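Local coordinates for N-acetylmuramoyl-L-alanine amidase domain-containing protein SAOUHSC_02979 (Staphylococcus aureus, PDB 5T1Q) that probably acts as a secreted peptidoglycan hydrolase with amidase activity, this chain holding its glucosaminidase-like and CHAP-domain parts, at residues 35-40 against 199-204; 192-197 against 337-342; 255-260 against 276-281; 299-304 against 327-332. One frame throughout, in Å; residues are numbered along the deposited sequence. Where two conformers were deposited one is given.

Interaction 1: residues 35-40 against 199-204; sequences SLFETD and LNSIIK
With chi1 near -64° in both, Phe37 and Ile202 each hold their gamma branch (CG and CG1 respectively) beside the backbone N, and the two side chains meet at about a right angle between strand 37-39 and helix 195-205. The touching end of Ile202 is its delta methyl: CD1 lies 3.8 Å from Phe37 CZ, near the ring plane, so it abuts the edge of the phenyl. Its neighbour CG1 is 4.0 Å from Phe37 CE2, which extends the contact along the same rim. One helix position earlier, Ser201 CB approaches the ring obliquely, 4.3 Å from Phe37 CE2, while its hydroxyl is hydrogen-bonded to the carbonyl of Phe52. Val54 touches Phe37, Ser201 and Ile202 and thus joins strand 52-54 to the same cluster. All three touching residues are buried, and the backbones remain well separated, 9.0 Å between Phe37 CA and Ser201 CA. Carbon-to-carbon distances of this size, without a polar link between the segments, imply that helix and sheet are held here by dispersion and the exclusion of water.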
loop_
_atom_site.group_PDB
_atom_site.type_symbol
_atom_site.label_atom_id
_atom_site.label_comp_id
_atom_site.label_asym_id
_atom_site.label_seq_id
_atom_site.Cartn_x
_atom_site.Cartn_y
_atom_site.Cartn_z
ATOM N N SER A 35 0.068 2.414 1.690
ATOM C CA SER A 35 1.462 2.311 1.241
ATOM C C SER A 35 1.784 0.994 0.560
ATOM O O SER A 35 1.268 -0.043 0.934
ATOM C CB SER A 35 2.413 2.483 2.416
ATOM O OG SER A 35 2.171 3.703 3.081
ATOM N N LEU A 36 2.651 1.069 -0.438
ATOM C CA LEU A 36 3.133 -0.085 -1.158
ATOM C C LEU A 36 4.554 -0.379 -0.698
ATOM O O LEU A 36 5.275 0.517 -0.262
ATOM C CB LEU A 36 3.100 0.171 -2.653
ATOM C CG LEU A 36 1.676 0.413 -3.177
ATOM C CD1 LEU A 36 1.741 0.980 -4.568
ATOM C CD2 LEU A 36 0.841 -0.860 -3.132
ATOM N N PHE A 37 4.926 -1.647 -0.797
ATOM C CA PHE A 37 6.214 -2.142 -0.351
ATOM C C PHE A 37 6.817 -3.116 -1.344
ATOM O O PHE A 37 6.102 -3.821 -2.059
ATOM C CB PHE A 37 6.047 -2.892 0.974
ATOM C CG PHE A 37 5.594 -2.028 2.102
ATOM C CD1 PHE A 37 4.251 -1.756 2.282
ATOM C CD2 PHE A 37 6.516 -1.474 2.985
ATOM C CE1 PHE A 37 3.831 -0.945 3.308
ATOM C CE2 PHE A 37 6.100 -0.670 4.022
ATOM C CZ PHE A 37 4.757 -0.399 4.181
ATOM N N GLU A 38 8.142 -3.174 -1.349
ATOM C CA GLU A 38 8.867 -4.115 -2.194
ATOM C C GLU A 38 9.693 -4.989 -1.255
ATOM O O GLU A 38 9.973 -4.596 -0.112
ATOM C CB GLU A 38 9.717 -3.339 -3.194
ATOM C CG GLU A 38 9.962 -4.072 -4.509
ATOM C CD GLU A 38 10.283 -3.138 -5.658
ATOM O OE1 GLU A 38 10.079 -1.915 -5.518
ATOM O OE2 GLU A 38 10.722 -3.628 -6.721
ATOM N N THR A 39 10.030 -6.197 -1.701
ATOM C CA THR A 39 10.866 -7.096 -0.899
ATOM C C THR A 39 12.284 -6.543 -0.829
ATOM O O THR A 39 12.834 -6.113 -1.835
ATOM C CB THR A 39 10.916 -8.531 -1.463
ATOM O OG1 THR A 39 11.032 -8.483 -2.897
ATOM C CG2 THR A 39 9.655 -9.305 -1.077
ATOM N N ASP A 40 12.846 -6.538 0.376
ATOM C CA ASP A 40 14.208 -6.053 0.619
ATOM C C ASP A 40 15.203 -6.904 -0.172
ATOM O O ASP A 40 15.247 -8.113 0.033
ATOM C CB ASP A 40 14.499 -6.161 2.129
ATOM C CG ASP A 40 15.886 -5.665 2.525
ATOM O OD1 ASP A 40 16.636 -5.124 1.689
ATOM O OD2 ASP A 40 16.222 -5.824 3.714
ATOM N N LEU A 199 5.188 -1.741 9.241
ATOM C CA LEU A 199 5.379 -0.618 10.158
ATOM C C LEU A 199 6.856 -0.460 10.525
ATOM O O LEU A 199 7.380 0.651 10.513
ATOM C CB LEU A 199 4.529 -0.765 11.426
ATOM C CG LEU A 199 3.010 -0.665 11.287
ATOM C CD1 LEU A 199 2.364 -0.801 12.655
ATOM C CD2 LEU A 199 2.581 0.645 10.644
ATOM N N ASN A 200 7.519 -1.573 10.824
ATOM C CA ASN A 200 8.933 -1.561 11.176
ATOM C C ASN A 200 9.752 -0.953 10.045
ATOM O O ASN A 200 10.619 -0.126 10.292
ATOM C CB ASN A 200 9.424 -2.979 11.533
ATOM C CG ASN A 200 8.750 -3.530 12.789
ATOM O OD1 ASN A 200 8.202 -2.778 13.599
ATOM N ND2 ASN A 200 8.785 -4.844 12.952
ATOM N N SER A 201 9.434 -1.328 8.807
ATOM C CA SER A 201 10.126 -0.782 7.641
ATOM C C SER A 201 9.974 0.741 7.551
ATOM O O SER A 201 10.930 1.446 7.233
ATOM C CB SER A 201 9.590 -1.415 6.360
ATOM O OG SER A 201 10.243 -0.867 5.227
ATOM N N ILE A 202 8.768 1.234 7.801
ATOM C CA ILE A 202 8.503 2.670 7.755
ATOM C C ILE A 202 9.270 3.395 8.876
ATOM O O ILE A 202 9.914 4.415 8.645
ATOM C CB ILE A 202 6.988 2.961 7.879
ATOM C CG1 ILE A 202 6.236 2.386 6.673
ATOM C CG2 ILE A 202 6.746 4.465 7.974
ATOM C CD1 ILE A 202 4.724 2.365 6.809
ATOM N N ILE A 203 9.195 2.851 10.084
ATOM C CA ILE A 203 9.847 3.452 11.244
ATOM C C ILE A 203 11.348 3.571 11.046
ATOM O O ILE A 203 11.935 4.626 11.320
ATOM C CB ILE A 203 9.542 2.652 12.524
ATOM C CG1 ILE A 203 8.040 2.757 12.852
ATOM C CG2 ILE A 203 10.377 3.170 13.693
ATOM C CD1 ILE A 203 7.573 1.812 13.922
ATOM N N LYS A 204 11.958 2.491 10.576
ATOM C CA LYS A 204 13.385 2.447 10.352
ATOM C C LYS A 204 13.852 3.448 9.293
ATOM O O LYS A 204 14.686 4.301 9.566
ATOM C CB LYS A 204 13.799 1.032 9.935
ATOM C CG LYS A 204 15.282 0.862 9.662
ATOM C CD LYS A 204 15.586 -0.584 9.311
ATOM C CE LYS A 204 17.047 -0.762 8.934
ATOM N NZ LYS A 204 17.321 -2.152 8.469
#

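Interaction 2: residues 192-197 against 337-342; sequences DPNYAK and LGIISH
Leu337 opens the second segment by laying one delta methyl, CD2, against Asp192: CD2 is 4.0 Å from Asp192 CB, and the two side chains cross obliquely. A water 2.8 Å from Leu337 O and 2.7 Å from Asp192 OD1 probably bridges the two, although it has more acceptors around it than protons to give. That OD1 also receives Asn194 N at 3.0 Å and 162°, the donor standing 45° out of the carboxylate plane; this is an Asx turn, set within the type I turn 192-195 that leads into helix 195-205. The other oxygen, Asp192 OD2, forms a salt bridge with Lys198, whose NZ also hydrogen-bonds to Leu337 O, so one lysine links both sides. Gly338 follows, its backbone hydrogen-bonded to Phe37, and Ile339 then sends CD1 to within 4.3 Å of Asn194 OD1. From there strand 339-345 runs between strands 37-39 and 327-332, while Phe52 of strand 52-54 touches both Asn194 and Ile339, and Leu125 of strand 119-128 packs on Leu337.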
loop_
_atom_site.group_PDB
_atom_site.type_symbol
_atom_site.label_atom_id
_atom_site.label_comp_id
_atom_site.label_asym_id
_atom_site.label_seq_id
_atom_site.Cartn_x
_atom_site.Cartn_y
_atom_site.Cartn_z
ATOM N N ASP A 192 -3.958 -7.650 7.302
ATOM C CA ASP A 192 -2.704 -7.763 6.551
ATOM C C ASP A 192 -1.680 -8.526 7.399
ATOM O O ASP A 192 -1.251 -8.031 8.430
ATOM C CB ASP A 192 -2.206 -6.341 6.204
ATOM C CG ASP A 192 -0.962 -6.326 5.318
ATOM O OD1 ASP A 192 -0.300 -7.373 5.130
ATOM O OD2 ASP A 192 -0.647 -5.230 4.802
ATOM N N PRO A 193 -1.270 -9.728 6.948
ATOM C CA PRO A 193 -0.347 -10.541 7.745
ATOM C C PRO A 193 1.087 -10.011 7.793
ATOM O O PRO A 193 1.904 -10.562 8.526
ATOM C CB PRO A 193 -0.405 -11.909 7.054
ATOM C CG PRO A 193 -0.689 -11.586 5.632
ATOM C CD PRO A 193 -1.554 -10.354 5.639
ATOM N N ASN A 194 1.390 -8.971 7.010
ATOM C CA ASN A 194 2.715 -8.354 7.034
ATOM C C ASN A 194 2.654 -6.994 7.710
ATOM O O ASN A 194 3.585 -6.212 7.584
ATOM C CB ASN A 194 3.253 -8.172 5.608
ATOM C CG ASN A 194 3.488 -9.483 4.889
ATOM O OD1 ASN A 194 3.101 -9.637 3.735
ATOM N ND2 ASN A 194 4.134 -10.423 5.555
ATOM N N TYR A 195 1.585 -6.729 8.460
ATOM C CA TYR A 195 1.399 -5.408 9.060
ATOM C C TYR A 195 2.602 -4.938 9.903
ATOM O O TYR A 195 3.128 -3.834 9.672
ATOM C CB TYR A 195 0.106 -5.368 9.882
ATOM C CG TYR A 195 -0.447 -3.969 10.083
ATOM C CD1 TYR A 195 -1.031 -3.280 9.024
ATOM C CD2 TYR A 195 -0.446 -3.365 11.338
ATOM C CE1 TYR A 195 -1.557 -2.009 9.193
ATOM C CE2 TYR A 195 -0.966 -2.087 11.518
ATOM C CZ TYR A 195 -1.524 -1.414 10.450
ATOM O OH TYR A 195 -2.050 -0.146 10.641
ATOM N N ALA A 196 3.073 -5.788 10.818
ATOM C CA ALA A 196 4.196 -5.427 11.696
ATOM C C ALA A 196 5.472 -5.141 10.914
ATOM O O ALA A 196 6.128 -4.121 11.147
ATOM C CB ALA A 196 4.455 -6.517 12.733
ATOM N N LYS A 197 5.825 -6.026 9.988
ATOM C CA LYS A 197 7.032 -5.823 9.187
ATOM C C LYS A 197 6.952 -4.548 8.339
ATOM O O LYS A 197 7.962 -3.894 8.105
ATOM C CB LYS A 197 7.386 -7.053 8.346
ATOM C CG LYS A 197 7.837 -8.248 9.192
ATOM C CD LYS A 197 8.788 -9.180 8.454
ATOM C CE LYS A 197 8.207 -9.761 7.168
ATOM N NZ LYS A 197 7.084 -10.710 7.407
ATOM N N LEU A 337 -0.684 -8.541 -0.057
ATOM C CA LEU A 337 -1.364 -7.245 -0.065
ATOM C C LEU A 337 -0.367 -6.076 -0.037
ATOM O O LEU A 337 0.458 -5.992 0.863
ATOM C CB LEU A 337 -2.298 -7.150 1.155
ATOM C CG LEU A 337 -3.145 -5.889 1.337
ATOM C CD1 LEU A 337 -4.065 -5.686 0.161
ATOM C CD2 LEU A 337 -3.965 -5.981 2.618
ATOM N N GLY A 338 -0.468 -5.175 -1.016
ATOM C CA GLY A 338 0.405 -3.994 -1.117
ATOM C C GLY A 338 1.880 -4.315 -1.375
ATOM O O GLY A 338 2.767 -3.512 -1.063
ATOM N N ILE A 339 2.132 -5.482 -1.947
ATOM C CA ILE A 339 3.490 -5.931 -2.228
ATOM C C ILE A 339 3.767 -5.902 -3.728
ATOM O O ILE A 339 2.988 -6.420 -4.517
ATOM C CB ILE A 339 3.699 -7.380 -1.752
ATOM C CG1 ILE A 339 3.303 -7.549 -0.286
ATOM C CG2 ILE A 339 5.147 -7.824 -1.985
ATOM C CD1 ILE A 339 4.096 -6.716 0.679
ATOM N N ILE A 340 4.866 -5.267 -4.095
ATOM C CA ILE A 340 5.367 -5.246 -5.450
ATOM C C ILE A 340 6.401 -6.381 -5.496
ATOM O O ILE A 340 7.268 -6.438 -4.643
ATOM C CB ILE A 340 6.037 -3.903 -5.757
ATOM C CG1 ILE A 340 4.981 -2.797 -5.770
ATOM C CG2 ILE A 340 6.775 -3.945 -7.095
ATOM C CD1 ILE A 340 5.581 -1.414 -5.708
ATOM N N SER A 341 6.247 -7.302 -6.445
ATOM C CA SER A 341 7.135 -8.470 -6.596
ATOM C C SER A 341 7.553 -8.656 -8.057
ATOM O O SER A 341 7.126 -7.916 -8.942
ATOM C CB SER A 341 6.441 -9.742 -6.089
ATOM O OG SER A 341 5.254 -9.975 -6.818
ATOM N N HIS A 342 8.397 -9.647 -8.294
ATOM C CA HIS A 342 8.947 -9.867 -9.621
ATOM C C HIS A 342 9.216 -11.341 -9.827
ATOM O O HIS A 342 9.415 -12.077 -8.865
ATOM C CB HIS A 342 10.305 -9.143 -9.758
ATOM C CG HIS A 342 10.539 -8.074 -8.742
ATOM N ND1 HIS A 342 11.291 -8.291 -7.606
ATOM C CD2 HIS A 342 10.121 -6.788 -8.677
ATOM C CE1 HIS A 342 11.325 -7.184 -6.884
ATOM N NE2 HIS A 342 10.617 -6.259 -7.510
HETATM O O HOH W 1 0.957 -8.006 2.805
#

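Interaction 3: residues 255-260 against 276-281; sequences WYVYNR and HNWNNR. With NA (sodium ion), chain E.
Val257 and Trp278 give the nearest CA atoms of the two helical segments, yet these are 11.0 Å apart, so the indole must span most of the gap. Its six-membered ring does so: CZ3 reaches Val257 CG1 at 4.0 Å, obliquely to the ring, and the valine and tryptophan side chains run alongside each other, pointing opposite ways. The valine branch that makes this contact is the one anti to the backbone N (chi1 179°). At the indole edge, near its plane, CH2 lies 4.4 Å from Tyr258 N. The other end of the indole is fixed by Trp278 NE1, hydrogen-bonded to the carbonyl of Gly273, and Val315 of strand 314-321 touches both Val257 and Trp278. Beyond the tryptophan, the turn leading into helix 278-284 and the helix's first residues bind a sodium ion: His276 O at 2.2 Å, Asn279 OD1 at 2.5 Å and Asn280 OD1 at 2.3 Å. Two waters and Glu302 OE1 complete six ligands. This all-oxygen shell marks a sodium site on the CHAP domain, next to the tryptophan-filled interface between helices 253-262 and 278-284.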
loop_
_atom_site.group_PDB
_atom_site.type_symbol
_atom_site.label_atom_id
_atom_site.label_comp_id
_atom_site.label_asym_id
_atom_site.label_seq_id
_atom_site.Cartn_x
_atom_site.Cartn_y
_atom_site.Cartn_z
ATOM N N TRP A 255 -2.884 -0.449 -11.932
ATOM C CA TRP A 255 -2.247 0.780 -11.448
ATOM C C TRP A 255 -0.719 0.678 -11.478
ATOM O O TRP A 255 -0.031 1.630 -11.822
ATOM C CB TRP A 255 -2.715 1.087 -10.010
ATOM C CG TRP A 255 -2.012 2.247 -9.372
ATOM C CD1 TRP A 255 -2.417 3.547 -9.357
ATOM C CD2 TRP A 255 -0.768 2.205 -8.661
ATOM N NE1 TRP A 255 -1.502 4.318 -8.672
ATOM C CE2 TRP A 255 -0.483 3.515 -8.238
ATOM C CE3 TRP A 255 0.125 1.186 -8.342
ATOM C CZ2 TRP A 255 0.669 3.837 -7.514
ATOM C CZ3 TRP A 255 1.277 1.509 -7.615
ATOM C CH2 TRP A 255 1.531 2.819 -7.211
ATOM N N TYR A 256 -0.187 -0.472 -11.102
ATOM C CA TYR A 256 1.266 -0.621 -11.043
ATOM C C TYR A 256 1.889 -0.481 -12.426
ATOM O O TYR A 256 2.867 0.248 -12.585
ATOM C CB TYR A 256 1.696 -1.949 -10.364
ATOM C CG TYR A 256 3.180 -2.151 -10.463
ATOM C CD1 TYR A 256 4.052 -1.534 -9.557
ATOM C CD2 TYR A 256 3.734 -2.918 -11.502
ATOM C CE1 TYR A 256 5.416 -1.691 -9.671
ATOM C CE2 TYR A 256 5.105 -3.059 -11.635
ATOM C CZ TYR A 256 5.940 -2.452 -10.717
ATOM O OH TYR A 256 7.289 -2.598 -10.837
ATOM N N VAL A 257 1.325 -1.167 -13.421
ATOM C CA VAL A 257 1.883 -1.095 -14.768
ATOM C C VAL A 257 1.796 0.332 -15.371
ATOM O O VAL A 257 2.730 0.794 -16.031
ATOM C CB VAL A 257 1.261 -2.145 -15.698
ATOM C CG1 VAL A 257 1.853 -2.033 -17.092
ATOM C CG2 VAL A 257 1.469 -3.556 -15.141
ATOM N N TYR A 258 0.679 1.008 -15.139
ATOM C CA TYR A 258 0.501 2.379 -15.579
ATOM C C TYR A 258 1.625 3.257 -15.025
ATOM O O TYR A 258 2.270 3.992 -15.779
ATOM C CB TYR A 258 -0.868 2.910 -15.130
ATOM C CG TYR A 258 -1.093 4.388 -15.416
ATOM C CD1 TYR A 258 -0.684 5.367 -14.502
ATOM C CD2 TYR A 258 -1.722 4.804 -16.583
ATOM C CE1 TYR A 258 -0.880 6.725 -14.761
ATOM C CE2 TYR A 258 -1.924 6.155 -16.851
ATOM C CZ TYR A 258 -1.494 7.107 -15.943
ATOM O OH TYR A 258 -1.712 8.443 -16.217
ATOM N N ASN A 259 1.866 3.154 -13.713
ATOM C CA ASN A 259 2.918 3.956 -13.048
ATOM C C ASN A 259 4.327 3.557 -13.437
ATOM O O ASN A 259 5.161 4.410 -13.716
ATOM C CB ASN A 259 2.760 3.922 -11.526
ATOM C CG ASN A 259 1.632 4.824 -11.043
ATOM O OD1 ASN A 259 0.505 4.381 -10.857
ATOM N ND2 ASN A 259 1.905 6.103 -10.948
ATOM N N ARG A 260 4.594 2.260 -13.491
ATOM C CA ARG A 260 5.934 1.801 -13.833
ATOM C C ARG A 260 6.312 2.250 -15.232
ATOM O O ARG A 260 7.446 2.651 -15.461
ATOM C CB ARG A 260 6.033 0.277 -13.685
ATOM C CG ARG A 260 7.402 -0.324 -13.983
ATOM C CD ARG A 260 8.466 0.231 -13.067
ATOM N NE ARG A 260 9.743 -0.457 -13.213
ATOM C CZ ARG A 260 10.855 -0.123 -12.568
ATOM N NH1 ARG A 260 10.870 0.917 -11.734
ATOM N NH2 ARG A 260 11.969 -0.822 -12.768
ATOM N N HIS A 276 -7.233 -8.253 -18.208
ATOM C CA HIS A 276 -7.375 -9.080 -19.395
ATOM C C HIS A 276 -7.882 -8.327 -20.618
ATOM O O HIS A 276 -7.685 -8.800 -21.742
ATOM C CB HIS A 276 -8.275 -10.298 -19.129
ATOM C CG HIS A 276 -9.702 -9.954 -18.918
ATOM N ND1 HIS A 276 -10.664 -10.211 -19.864
ATOM C CD2 HIS A 276 -10.334 -9.326 -17.896
ATOM C CE1 HIS A 276 -11.835 -9.784 -19.424
ATOM N NE2 HIS A 276 -11.660 -9.225 -18.242
ATOM N N ASN A 277 -8.576 -7.201 -20.406
ATOM C CA ASN A 277 -9.057 -6.396 -21.514
ATOM C C ASN A 277 -8.016 -5.450 -22.068
ATOM O O ASN A 277 -8.280 -4.779 -23.049
ATOM C CB ASN A 277 -10.267 -5.553 -21.099
ATOM C CG ASN A 277 -11.552 -6.339 -21.089
ATOM O OD1 ASN A 277 -11.778 -7.190 -21.946
ATOM N ND2 ASN A 277 -12.428 -6.016 -20.149
ATOM N N TRP A 278 -6.841 -5.386 -21.452
ATOM C CA TRP A 278 -5.823 -4.435 -21.908
ATOM C C TRP A 278 -5.338 -4.655 -23.338
ATOM O O TRP A 278 -5.235 -3.699 -24.104
ATOM C CB TRP A 278 -4.643 -4.414 -20.937
ATOM C CG TRP A 278 -4.870 -3.532 -19.733
ATOM C CD1 TRP A 278 -6.013 -3.398 -19.015
ATOM C CD2 TRP A 278 -3.883 -2.745 -19.064
ATOM N NE1 TRP A 278 -5.817 -2.507 -17.966
ATOM C CE2 TRP A 278 -4.512 -2.114 -17.970
ATOM C CE3 TRP A 278 -2.520 -2.510 -19.284
ATOM C CZ2 TRP A 278 -3.835 -1.255 -17.110
ATOM C CZ3 TRP A 278 -1.850 -1.633 -18.438
ATOM C CH2 TRP A 278 -2.507 -1.023 -17.366
ATOM N N ASN A 279 -5.067 -5.912 -23.701
ATOM C CA ASN A 279 -4.534 -6.198 -25.030
ATOM C C ASN A 279 -5.519 -5.903 -26.169
ATOM O O ASN A 279 -5.146 -5.258 -27.144
ATOM C CB ASN A 279 -3.913 -7.611 -25.123
ATOM C CG ASN A 279 -4.893 -8.718 -24.817
ATOM O OD1 ASN A 279 -5.913 -8.509 -24.143
ATOM N ND2 ASN A 279 -4.586 -9.912 -25.287
ATOM N N ASN A 280 -6.759 -6.375 -26.053
ATOM C CA ASN A 280 -7.778 -6.123 -27.093
ATOM C C ASN A 280 -8.196 -4.634 -27.111
ATOM O O ASN A 280 -8.353 -4.053 -28.168
ATOM C CB ASN A 280 -9.005 -7.036 -26.946
ATOM C CG ASN A 280 -9.490 -7.133 -25.518
ATOM O OD1 ASN A 280 -8.808 -7.724 -24.664
ATOM N ND2 ASN A 280 -10.654 -6.578 -25.240
ATOM N N ARG A 281 -8.354 -4.003 -25.954
ATOM C CA ARG A 281 -8.694 -2.592 -25.974
ATOM C C ARG A 281 -7.538 -1.742 -26.503
ATOM O O ARG A 281 -7.772 -0.832 -27.291
ATOM C CB ARG A 281 -9.132 -2.092 -24.608
ATOM C CG ARG A 281 -10.485 -2.635 -24.174
ATOM C CD ARG A 281 -11.036 -1.853 -22.999
ATOM N NE ARG A 281 -12.248 -2.466 -22.479
ATOM C CZ ARG A 281 -12.935 -2.021 -21.436
ATOM N NH1 ARG A 281 -12.569 -0.907 -20.778
ATOM N NH2 ARG A 281 -14.014 -2.684 -21.050
HETATM NA NA NA E . -8.018 -9.715 -23.711
HETATM O O HOH W 2 -10.116 -10.255 -23.008
HETATM O O HOH W 3 -8.001 -11.055 -25.898
#

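Interaction 4: residues 299-304 against 327-332; sequences VVFEAG and IVISES. With NA (sodium ion), chain E.
Val299 projects two methyl bumps toward strand 327-332, and each meets a different isoleucine. CG1 lies 3.9 Å from the gamma methyl CG2 of Ile329, while CG2 of the same valine lies 4.4 Å from Ile327 CD1. The forked valine therefore spreads across two isoleucines two positions apart, with Val328 between them, its CG1 lodged between N and carbonyl carbon (chi1 55°). Side chains of Val299 and Ile329 cross at about a right angle. Phe301 supplies the next bump: its CZ points at Ile329 CD1, 4.4 Å away, which sits at the ring edge near its plane. Ile329 thus enters the recess between Val299 and the phenyl rim, its gamma methyl against the valine and its delta methyl against the ring. The strand segments are not paired with one another: their axes pass 10.1 Å apart, and strand 314-321 lies between them in the sheet, its Ala316 touching both Val299 and Ile329. Just past Phe301 the chain leaves the strand, and Glu302, bent at chi2 (-72°), places OE1 2.6 Å from the sodium ion, while OE2 accepts from one of the metal's waters. Such apolar filling over one face of the antiparallel strands 327-332, 314-321 and 298-301, whose outer two differ by 73° through twist, belongs to the CHAP domain; Glu331, hydrogen-bonded to His314, fits the Cys-His-Glu pattern of its probable active site.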
loop_
_atom_site.group_PDB
_atom_site.type_symbol
_atom_site.label_atom_id
_atom_site.label_comp_id
_atom_site.label_asym_id
_atom_site.label_seq_id
_atom_site.Cartn_x
_atom_site.Cartn_y
_atom_site.Cartn_z
ATOM N N VAL A 299 2.767 -6.496 -20.132
ATOM C CA VAL A 299 2.522 -7.872 -20.563
ATOM C C VAL A 299 1.196 -8.335 -19.981
ATOM O O VAL A 299 0.961 -8.254 -18.767
ATOM C CB VAL A 299 3.695 -8.830 -20.256
ATOM C CG1 VAL A 299 4.068 -8.811 -18.784
ATOM C CG2 VAL A 299 3.366 -10.244 -20.715
ATOM N N VAL A 300 0.316 -8.800 -20.866
ATOM C CA VAL A 300 -1.006 -9.216 -20.457
ATOM C C VAL A 300 -1.206 -10.732 -20.452
ATOM O O VAL A 300 -0.814 -11.421 -21.396
ATOM C CB VAL A 300 -2.049 -8.598 -21.386
ATOM C CG1 VAL A 300 -3.453 -9.066 -21.008
ATOM C CG2 VAL A 300 -1.932 -7.082 -21.371
ATOM N N PHE A 301 -1.856 -11.197 -19.375
ATOM C CA PHE A 301 -2.275 -12.568 -19.159
ATOM C C PHE A 301 -3.801 -12.566 -19.301
ATOM O O PHE A 301 -4.489 -11.840 -18.552
ATOM C CB PHE A 301 -1.982 -13.018 -17.710
ATOM C CG PHE A 301 -0.521 -13.216 -17.386
ATOM C CD1 PHE A 301 0.306 -12.132 -17.143
ATOM C CD2 PHE A 301 0.007 -14.495 -17.272
ATOM C CE1 PHE A 301 1.644 -12.316 -16.818
ATOM C CE2 PHE A 301 1.353 -14.688 -16.958
ATOM C CZ PHE A 301 2.165 -13.605 -16.713
ATOM N N GLU A 302 -4.345 -13.379 -20.210
ATOM C CA GLU A 302 -5.806 -13.481 -20.367
ATOM C C GLU A 302 -6.434 -14.091 -19.092
ATOM O O GLU A 302 -5.735 -14.652 -18.245
ATOM C CB GLU A 302 -6.180 -14.346 -21.588
ATOM C CG GLU A 302 -5.684 -13.835 -22.952
ATOM C CD GLU A 302 -6.424 -12.592 -23.453
ATOM O OE1 GLU A 302 -7.283 -12.045 -22.733
ATOM O OE2 GLU A 302 -6.174 -12.160 -24.606
ATOM N N ALA A 303 -7.733 -13.894 -18.925
ATOM C CA ALA A 303 -8.479 -14.465 -17.802
ATOM C C ALA A 303 -8.174 -15.966 -17.685
ATOM O O ALA A 303 -8.287 -16.694 -18.650
ATOM C CB ALA A 303 -9.970 -14.248 -18.023
ATOM N N GLY A 304 -7.713 -16.394 -16.518
ATOM C CA GLY A 304 -7.361 -17.795 -16.284
ATOM C C GLY A 304 -6.076 -18.308 -16.928
ATOM O O GLY A 304 -5.750 -19.464 -16.764
ATOM N N ILE A 327 11.276 -13.898 -19.919
ATOM C CA ILE A 327 11.160 -12.490 -19.528
ATOM C C ILE A 327 11.215 -12.340 -18.013
ATOM O O ILE A 327 10.874 -13.266 -17.278
ATOM C CB ILE A 327 9.833 -11.845 -20.047
ATOM C CG1 ILE A 327 8.609 -12.592 -19.510
ATOM C CG2 ILE A 327 9.793 -11.857 -21.561
ATOM C CD1 ILE A 327 7.272 -11.997 -19.882
ATOM N N VAL A 328 11.648 -11.165 -17.566
ATOM C CA VAL A 328 11.636 -10.805 -16.161
ATOM C C VAL A 328 10.556 -9.739 -16.053
ATOM O O VAL A 328 10.602 -8.723 -16.775
ATOM C CB VAL A 328 12.964 -10.210 -15.703
ATOM C CG1 VAL A 328 12.899 -9.863 -14.219
ATOM C CG2 VAL A 328 14.106 -11.176 -15.986
ATOM N N ILE A 329 9.588 -9.964 -15.162
ATOM C CA ILE A 329 8.481 -9.050 -14.989
ATOM C C ILE A 329 8.370 -8.561 -13.551
ATOM O O ILE A 329 8.815 -9.244 -12.636
ATOM C CB ILE A 329 7.126 -9.705 -15.374
ATOM C CG1 ILE A 329 6.818 -10.928 -14.508
ATOM C CG2 ILE A 329 7.139 -10.114 -16.830
ATOM C CD1 ILE A 329 5.437 -11.523 -14.704
ATOM N N SER A 330 7.769 -7.380 -13.377
ATOM C CA SER A 330 7.471 -6.839 -12.068
ATOM C C SER A 330 5.944 -6.610 -12.042
ATOM O O SER A 330 5.307 -6.333 -13.076
ATOM C CB SER A 330 8.274 -5.564 -11.762
ATOM O OG SER A 330 7.937 -4.498 -12.629
ATOM N N GLU A 331 5.364 -6.708 -10.861
ATOM C CA GLU A 331 3.914 -6.652 -10.725
ATOM C C GLU A 331 3.558 -6.348 -9.280
ATOM O O GLU A 331 4.432 -6.352 -8.427
ATOM C CB GLU A 331 3.345 -8.010 -11.141
ATOM C CG GLU A 331 3.998 -9.156 -10.378
ATOM C CD GLU A 331 3.833 -10.517 -11.013
ATOM O OE1 GLU A 331 2.995 -10.684 -11.933
ATOM O OE2 GLU A 331 4.553 -11.450 -10.573
ATOM N N SER A 332 2.283 -6.072 -9.019
ATOM C CA SER A 332 1.821 -5.783 -7.676
ATOM C C SER A 332 0.683 -6.709 -7.296
ATOM O O SER A 332 -0.021 -7.233 -8.154
ATOM C CB SER A 332 1.315 -4.344 -7.581
ATOM O OG SER A 332 0.158 -4.168 -8.407
HETATM NA NA NA E . -8.018 -9.715 -23.711
HETATM O O HOH W 3 -8.001 -11.055 -25.898
HETATM O O HOH W 2 -10.116 -10.255 -23.008
#

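Overall arrangement
From the N terminus, interaction 1 closes first, bringing helix 195-205 back against strand 37-39. Interaction 2 starts just before that helix and closes only at residues 337-342, so its segments alternate with those of interaction 1; the two join where Phe37 O hydrogen-bonds to Ile340 N in neighbouring strands. Together they tie the glucosaminidase-like part, through helix 195-205 and the turn before it, to strands 37-39 and 339-345. Interactions 3 and 4 follow in series, both nested inside the long loop closed by interaction 2; their centres lie about 10 Å apart, and both supply ligands to one sodium ion. A hydrogen bond from Ser341 N to Glu331 O carries the connection on to strand 327-332 of the CHAP domain.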